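Lectin-like protein (Entamoeba histolytica HM-1:IMSS-A, PDB 5ZBT) is of unknown function but resembles the cargo receptor ERGIC-53 and may bind mannose through the legume lectin-like domain that forms this chain. Local coordinates at residues 72-77 against 102-107; 172-177 against 183-188. One frame throughout, in Å; residues are numbered along the deposited sequence.

Interaction 1. Residues 72-77 against 102-107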
loop_
_atom_site.group_PDB
_atom_site.type_symbol
_atom_site.label_atom_id
_atom_site.label_comp_id
_atom_site.label_asym_id
_atom_site.label_seq_id
_atom_site.Cartn_x
_atom_site.Cartn_y
_atom_site.Cartn_z
ATOM N N LYS A 72 -1.334 14.173 2.302
ATOM C CA LYS A 72 -1.929 15.498 2.191
ATOM C C LYS A 72 -1.577 16.179 0.871
ATOM O O LYS A 72 -2.411 16.905 0.318
ATOM C CB LYS A 72 -1.484 16.371 3.367
ATOM C CG LYS A 72 -2.010 15.895 4.702
ATOM C CD LYS A 72 -2.132 17.037 5.670
ATOM C CE LYS A 72 -1.263 16.822 6.882
ATOM N NZ LYS A 72 -2.119 16.523 8.050
ATOM N N TYR A 73 -0.375 15.936 0.346
ATOM C CA TYR A 73 0.176 16.709 -0.760
ATOM C C TYR A 73 0.316 15.842 -2.008
ATOM O O TYR A 73 0.994 14.809 -1.986
ATOM C CB TYR A 73 1.513 17.330 -0.340
ATOM C CG TYR A 73 1.318 18.152 0.918
ATOM C CD1 TYR A 73 0.457 19.247 0.915
ATOM C CD2 TYR A 73 1.925 17.800 2.122
ATOM C CE1 TYR A 73 0.224 19.995 2.069
ATOM C CE2 TYR A 73 1.700 18.544 3.284
ATOM C CZ TYR A 73 0.846 19.645 3.250
ATOM O OH TYR A 73 0.600 20.414 4.382
ATOM N N LYS A 74 -0.340 16.266 -3.085
ATOM C CA LYS A 74 -0.212 15.602 -4.374
ATOM C C LYS A 74 1.194 15.801 -4.935
ATOM O O LYS A 74 1.714 16.928 -4.952
ATOM C CB LYS A 74 -1.264 16.154 -5.331
ATOM C CG LYS A 74 -1.161 15.621 -6.744
ATOM C CD LYS A 74 -2.317 16.130 -7.609
ATOM C CE LYS A 74 -3.225 14.974 -8.017
ATOM N NZ LYS A 74 -4.586 15.436 -8.419
ATOM N N VAL A 75 1.811 14.709 -5.410
ATOM C CA VAL A 75 3.202 14.733 -5.856
ATOM C C VAL A 75 3.282 14.547 -7.368
ATOM O O VAL A 75 2.461 13.861 -7.987
ATOM C CB VAL A 75 4.057 13.663 -5.140
ATOM C CG1 VAL A 75 4.191 13.991 -3.672
ATOM C CG2 VAL A 75 3.472 12.258 -5.328
ATOM N N ASP A 76 4.298 15.170 -7.959
ATOM C CA ASP A 76 4.627 15.040 -9.380
ATOM C C ASP A 76 6.037 14.463 -9.450
ATOM O O ASP A 76 7.011 15.215 -9.424
ATOM C CB ASP A 76 4.540 16.390 -10.090
ATOM C CG ASP A 76 4.570 16.265 -11.607
ATOM O OD1 ASP A 76 4.854 15.160 -12.116
ATOM O OD2 ASP A 76 4.272 17.272 -12.285
ATOM N N LEU A 77 6.148 13.130 -9.546
ATOM C CA LEU A 77 7.476 12.603 -9.261
ATOM C C LEU A 77 8.220 12.232 -10.533
ATOM O O LEU A 77 7.606 11.875 -11.539
ATOM C CB LEU A 77 7.384 11.358 -8.367
ATOM C CG LEU A 77 6.841 11.576 -6.956
ATOM C CD1 LEU A 77 6.869 10.273 -6.215
ATOM C CD2 LEU A 77 7.670 12.633 -6.236
ATOM N N LEU A 102 -2.222 5.112 -5.527
ATOM C CA LEU A 102 -1.698 6.275 -6.249
ATOM C C LEU A 102 -2.873 6.825 -7.048
ATOM O O LEU A 102 -3.228 6.275 -8.098
ATOM C CB LEU A 102 -0.514 5.901 -7.139
ATOM C CG LEU A 102 0.777 5.430 -6.417
ATOM C CD1 LEU A 102 0.683 3.994 -5.875
ATOM C CD2 LEU A 102 2.004 5.548 -7.317
ATOM N N THR A 103 -3.512 7.876 -6.531
ATOM C CA THR A 103 -4.801 8.300 -7.056
ATOM C C THR A 103 -4.846 9.792 -7.332
ATOM O O THR A 103 -4.095 10.589 -6.756
ATOM C CB THR A 103 -5.963 7.937 -6.112
ATOM O OG1 THR A 103 -5.699 8.428 -4.783
ATOM C CG2 THR A 103 -6.172 6.428 -6.108
ATOM N N GLU A 104 -5.781 10.142 -8.222
ATOM C CA GLU A 104 -6.012 11.530 -8.612
ATOM C C GLU A 104 -6.562 12.366 -7.455
ATOM O O GLU A 104 -6.289 13.572 -7.384
ATOM C CB GLU A 104 -6.965 11.565 -9.816
ATOM C CG GLU A 104 -7.411 12.957 -10.250
ATOM C CD GLU A 104 -8.414 12.917 -11.398
ATOM O OE1 GLU A 104 -8.010 13.183 -12.559
ATOM O OE2 GLU A 104 -9.603 12.607 -11.137
ATOM N N GLU A 105 -7.323 11.750 -6.542
ATOM C CA GLU A 105 -7.851 12.424 -5.359
ATOM C C GLU A 105 -7.594 11.572 -4.123
ATOM O O GLU A 105 -7.271 10.383 -4.219
ATOM C CB GLU A 105 -9.355 12.700 -5.502
ATOM C CG GLU A 105 -9.709 13.571 -6.703
ATOM C CD GLU A 105 -9.169 15.002 -6.596
ATOM O OE1 GLU A 105 -8.711 15.393 -5.490
ATOM O OE2 GLU A 105 -9.216 15.737 -7.621
ATOM N N LYS A 106 -7.727 12.193 -2.951
ATOM C CA LYS A 106 -7.529 11.458 -1.709
ATOM C C LYS A 106 -8.567 10.347 -1.587
ATOM O O LYS A 106 -9.694 10.458 -2.079
ATOM C CB LYS A 106 -7.626 12.386 -0.499
ATOM C CG LYS A 106 -6.545 13.436 -0.389
ATOM C CD LYS A 106 -7.043 14.575 0.492
ATOM C CE LYS A 106 -6.026 15.673 0.626
ATOM N NZ LYS A 106 -5.861 15.973 2.066
ATOM N N LEU A 107 -8.179 9.264 -0.921
ATOM C CA LEU A 107 -9.089 8.139 -0.766
ATOM C C LEU A 107 -10.297 8.517 0.077
ATOM O O LEU A 107 -10.185 9.252 1.063
ATOM C CB LEU A 107 -8.386 6.959 -0.101
ATOM C CG LEU A 107 -7.223 6.333 -0.854
ATOM C CD1 LEU A 107 -6.449 5.404 0.100
ATOM C CD2 LEU A 107 -7.737 5.596 -2.093
#
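The flat peptide carbonyl of Glu104 receives the ammonium group of Lys74 within its own plane: NZ lies on a lone pair of Glu104 O at 2.7 Å, with a C=O...N angle of 141°. The other flat group, the Tyr73 ring, takes no part across the contact and has Lys72 CB 3.8 Å above one face, over its centre. Lysine suits position 74 because its long chain spans the 8.3 Å between the CA atoms of Lys74 and Glu104. With CG opposite the backbone N (chi1 175°) the chain runs out extended, then bends at chi3 to bring NZ onto the oxygen. Glu105 OE2 stays 4.7 Å from Lys74 NZ, so any attraction acts at a distance and without a bond.

At the other end, Lys106 lays its methylene CE 3.8 Å from Lys72 O. CE merely packs there; the ammonium group itself pairs with Asp44. Lys72 NZ is bonded to Val40 O. Within 102-107, Thr103 OG1 donates to Glu105 O over 2.6 Å, tying the turn back to the end of its strand. Lys74, Glu105 and Lys106 all touch Tyr207 of the intervening strand 207-213. The segment 72-77 is a crossing between the two sheets of the legume-lectin beta sandwich, tied at the surface to the end of strand 97-103 by one lysine-to-carbonyl bond.

Interaction 2. Residues 172-177 against 183-188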
loop_
_atom_site.group_PDB
_atom_site.type_symbol
_atom_site.label_atom_id
_atom_site.label_comp_id
_atom_site.label_asym_id
_atom_site.label_seq_id
_atom_site.Cartn_x
_atom_site.Cartn_y
_atom_site.Cartn_z
ATOM N N ARG A 172 7.802 -3.317 -2.729
ATOM C CA ARG A 172 8.609 -2.417 -3.552
ATOM C C ARG A 172 7.814 -1.998 -4.787
ATOM O O ARG A 172 7.412 -2.845 -5.592
ATOM C CB ARG A 172 9.939 -3.068 -3.950
ATOM C CG ARG A 172 10.919 -2.120 -4.657
ATOM C CD ARG A 172 12.207 -2.808 -5.162
ATOM N NE ARG A 172 12.671 -3.867 -4.268
ATOM C CZ ARG A 172 13.273 -3.660 -3.103
ATOM N NH1 ARG A 172 13.524 -2.423 -2.682
ATOM N NH2 ARG A 172 13.611 -4.694 -2.351
ATOM N N ILE A 173 7.603 -0.693 -4.938
ATOM C CA ILE A 173 6.845 -0.114 -6.042
ATOM C C ILE A 173 7.790 0.784 -6.838
ATOM O O ILE A 173 8.233 1.823 -6.334
ATOM C CB ILE A 173 5.628 0.674 -5.531
ATOM C CG1 ILE A 173 4.640 -0.259 -4.826
ATOM C CG2 ILE A 173 4.949 1.447 -6.664
ATOM C CD1 ILE A 173 3.806 0.443 -3.786
ATOM N N LYS A 174 8.101 0.392 -8.074
ATOM C CA LYS A 174 9.050 1.106 -8.920
ATOM C C LYS A 174 8.350 1.573 -10.185
ATOM O O LYS A 174 7.683 0.778 -10.853
ATOM C CB LYS A 174 10.232 0.211 -9.315
ATOM C CG LYS A 174 11.194 -0.161 -8.209
ATOM C CD LYS A 174 12.514 -0.695 -8.816
ATOM C CE LYS A 174 12.334 -2.072 -9.477
ATOM N NZ LYS A 174 13.577 -2.619 -10.126
ATOM N N TYR A 175 8.539 2.835 -10.550
ATOM C CA TYR A 175 7.985 3.358 -11.793
ATOM C C TYR A 175 9.056 4.120 -12.566
ATOM O O TYR A 175 9.696 5.027 -12.024
ATOM C CB TYR A 175 6.787 4.259 -11.515
ATOM C CG TYR A 175 6.101 4.793 -12.763
ATOM C CD1 TYR A 175 5.485 3.926 -13.666
ATOM C CD2 TYR A 175 6.049 6.167 -13.025
ATOM C CE1 TYR A 175 4.833 4.404 -14.793
ATOM C CE2 TYR A 175 5.391 6.662 -14.155
ATOM C CZ TYR A 175 4.790 5.772 -15.031
ATOM O OH TYR A 175 4.144 6.242 -16.151
ATOM N N LEU A 176 9.249 3.757 -13.829
ATOM C CA LEU A 176 10.137 4.489 -14.723
ATOM C C LEU A 176 9.284 5.357 -15.639
ATOM O O LEU A 176 8.474 4.833 -16.415
ATOM C CB LEU A 176 11.007 3.530 -15.532
ATOM C CG LEU A 176 11.661 2.460 -14.659
ATOM C CD1 LEU A 176 12.347 1.402 -15.518
ATOM C CD2 LEU A 176 12.642 3.112 -13.713
ATOM N N VAL A 177 9.471 6.679 -15.541
ATOM C CA VAL A 177 8.566 7.640 -16.173
ATOM C C VAL A 177 8.711 7.604 -17.691
ATOM O O VAL A 177 7.717 7.584 -18.430
ATOM C CB VAL A 177 8.825 9.054 -15.619
ATOM C CG1 VAL A 177 8.123 10.088 -16.459
ATOM C CG2 VAL A 177 8.372 9.155 -14.162
ATOM N N ILE A 183 6.793 -1.571 -11.873
ATOM C CA ILE A 183 7.317 -2.850 -11.414
ATOM C C ILE A 183 7.004 -2.980 -9.932
ATOM O O ILE A 183 7.291 -2.065 -9.155
ATOM C CB ILE A 183 8.833 -2.977 -11.669
ATOM C CG1 ILE A 183 9.130 -2.774 -13.161
ATOM C CG2 ILE A 183 9.350 -4.324 -11.210
ATOM C CD1 ILE A 183 10.576 -2.977 -13.534
ATOM N N ILE A 184 6.356 -4.087 -9.563
ATOM C CA ILE A 184 6.076 -4.446 -8.177
ATOM C C ILE A 184 6.956 -5.632 -7.818
ATOM O O ILE A 184 6.963 -6.646 -8.530
ATOM C CB ILE A 184 4.596 -4.810 -7.956
ATOM C CG1 ILE A 184 3.656 -3.795 -8.619
ATOM C CG2 ILE A 184 4.300 -4.935 -6.473
ATOM C CD1 ILE A 184 3.724 -2.417 -8.049
ATOM N N GLU A 185 7.695 -5.503 -6.719
ATOM C CA GLU A 185 8.470 -6.578 -6.137
ATOM C C GLU A 185 8.159 -6.618 -4.655
ATOM O O GLU A 185 7.606 -5.667 -4.101
ATOM C CB GLU A 185 9.979 -6.376 -6.361
ATOM C CG GLU A 185 10.364 -6.424 -7.829
ATOM C CD GLU A 185 11.672 -5.730 -8.143
ATOM O OE1 GLU A 185 12.322 -5.201 -7.207
ATOM O OE2 GLU A 185 12.053 -5.730 -9.334
ATOM N N ILE A 186 8.506 -7.720 -4.006
ATOM C CA ILE A 186 8.381 -7.785 -2.557
ATOM C C ILE A 186 9.586 -8.520 -1.985
ATOM O O ILE A 186 9.973 -9.580 -2.483
ATOM C CB ILE A 186 7.051 -8.420 -2.098
ATOM C CG1 ILE A 186 6.902 -8.239 -0.581
ATOM C CG2 ILE A 186 6.966 -9.880 -2.462
ATOM C CD1 ILE A 186 5.474 -8.088 -0.109
ATOM N N MET A 187 10.212 -7.915 -0.978
ATOM C CA MET A 187 11.381 -8.478 -0.313
ATOM C C MET A 187 10.907 -9.270 0.898
ATOM O O MET A 187 10.400 -8.697 1.867
ATOM C CB MET A 187 12.366 -7.380 0.095
ATOM C CG MET A 187 13.757 -7.922 0.494
ATOM S SD MET A 187 13.788 -8.825 2.083
ATOM C CE MET A 187 13.151 -7.569 3.187
ATOM N N VAL A 188 11.095 -10.587 0.854
ATOM C CA VAL A 188 10.683 -11.479 1.929
ATOM C C VAL A 188 11.873 -12.341 2.313
ATOM O O VAL A 188 12.466 -12.992 1.448
ATOM C CB VAL A 188 9.494 -12.365 1.515
ATOM C CG1 VAL A 188 9.074 -13.257 2.674
ATOM C CG2 VAL A 188 8.329 -11.510 1.038
HETATM O O HOH W 1 14.702 -3.702 -7.816
#
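Four backbone hydrogen bonds join Arg172 to Glu185 and Lys174 to Ile183, two hydrogen-bonded pairs of an antiparallel hairpin. Arg172 N reaches Glu185 O at 2.7 Å, and the return bond runs from Glu185 N to Arg172 O; Lys174 and Ile183 exchange a similar pair. Between them Ile173 and Ile184 form a non-hydrogen-bonded pair, where Ile184 CA makes a CH...O contact of 3.3 Å with Arg172 O.

Apolar contact occurs on both faces. Ile173 and Ile184 lie side by side and point the same way, Ile173 CG1 resting 4.0 Å from Ile184 CD1. Beta-branched isoleucine suits an extended strand, and this face looks into the sandwich, where Ile184 also meets Val138 of the other sheet. On the opposite face Ile183 packs CG2 against the Lys174 methylene CE.

The face with Arg172, Lys174 and Glu185 carries the salt bridges. Glu185 sends its carboxylate between two cations of the adjacent strand. Arg172 NE approaches OE1 at 3.2 Å, with the oxygen at the guanidinium edge, near its plane, although the guanidinium and carboxylate planes are turned 67° apart. A bend at chi3 (-36°) swings the guanidinium to this position, and NH2 passes Met187 CB. Lys174 NZ makes a longer salt bridge to Glu185 OE2, 3.6 Å, and a water bonded to NZ donates to Glu185 OE1 at 2.9 Å. Beyond the hairpin, Asn192 bonds both Glu185 OE1 and Arg172 NH2, and Glu81 pairs with Arg172 NH1. With so many donors around it, the buried carboxylate of Glu185 is probably kept ionised. The network links four neighbouring strands through salt bridges and the hydrogen bonds of Asn192, while the Ile173 and Ile184 pair packs by apolar contact on the other face.

In the fold
Interaction 1 closes before interaction 2 opens along the chain, and their centres are about 18 Å apart. They belong to different sheets of one beta sandwich: 102-107 includes the end of strand 97-103 of one sheet and the turn after it, whereas the hairpin of interaction 2 lies in the other. The segment 72-77 connects the two, since it follows strand 66-71 of the first sheet and leads into strand 80-90 of the second, the direct neighbour of strand 170-176. The contacts also meet by packing, with Leu77 O 3.9 Å from Val177 CG2. Interaction 1 thus lies where the chain crosses between sheets, and interaction 2 joins two strands of the sheet that the crossing enters.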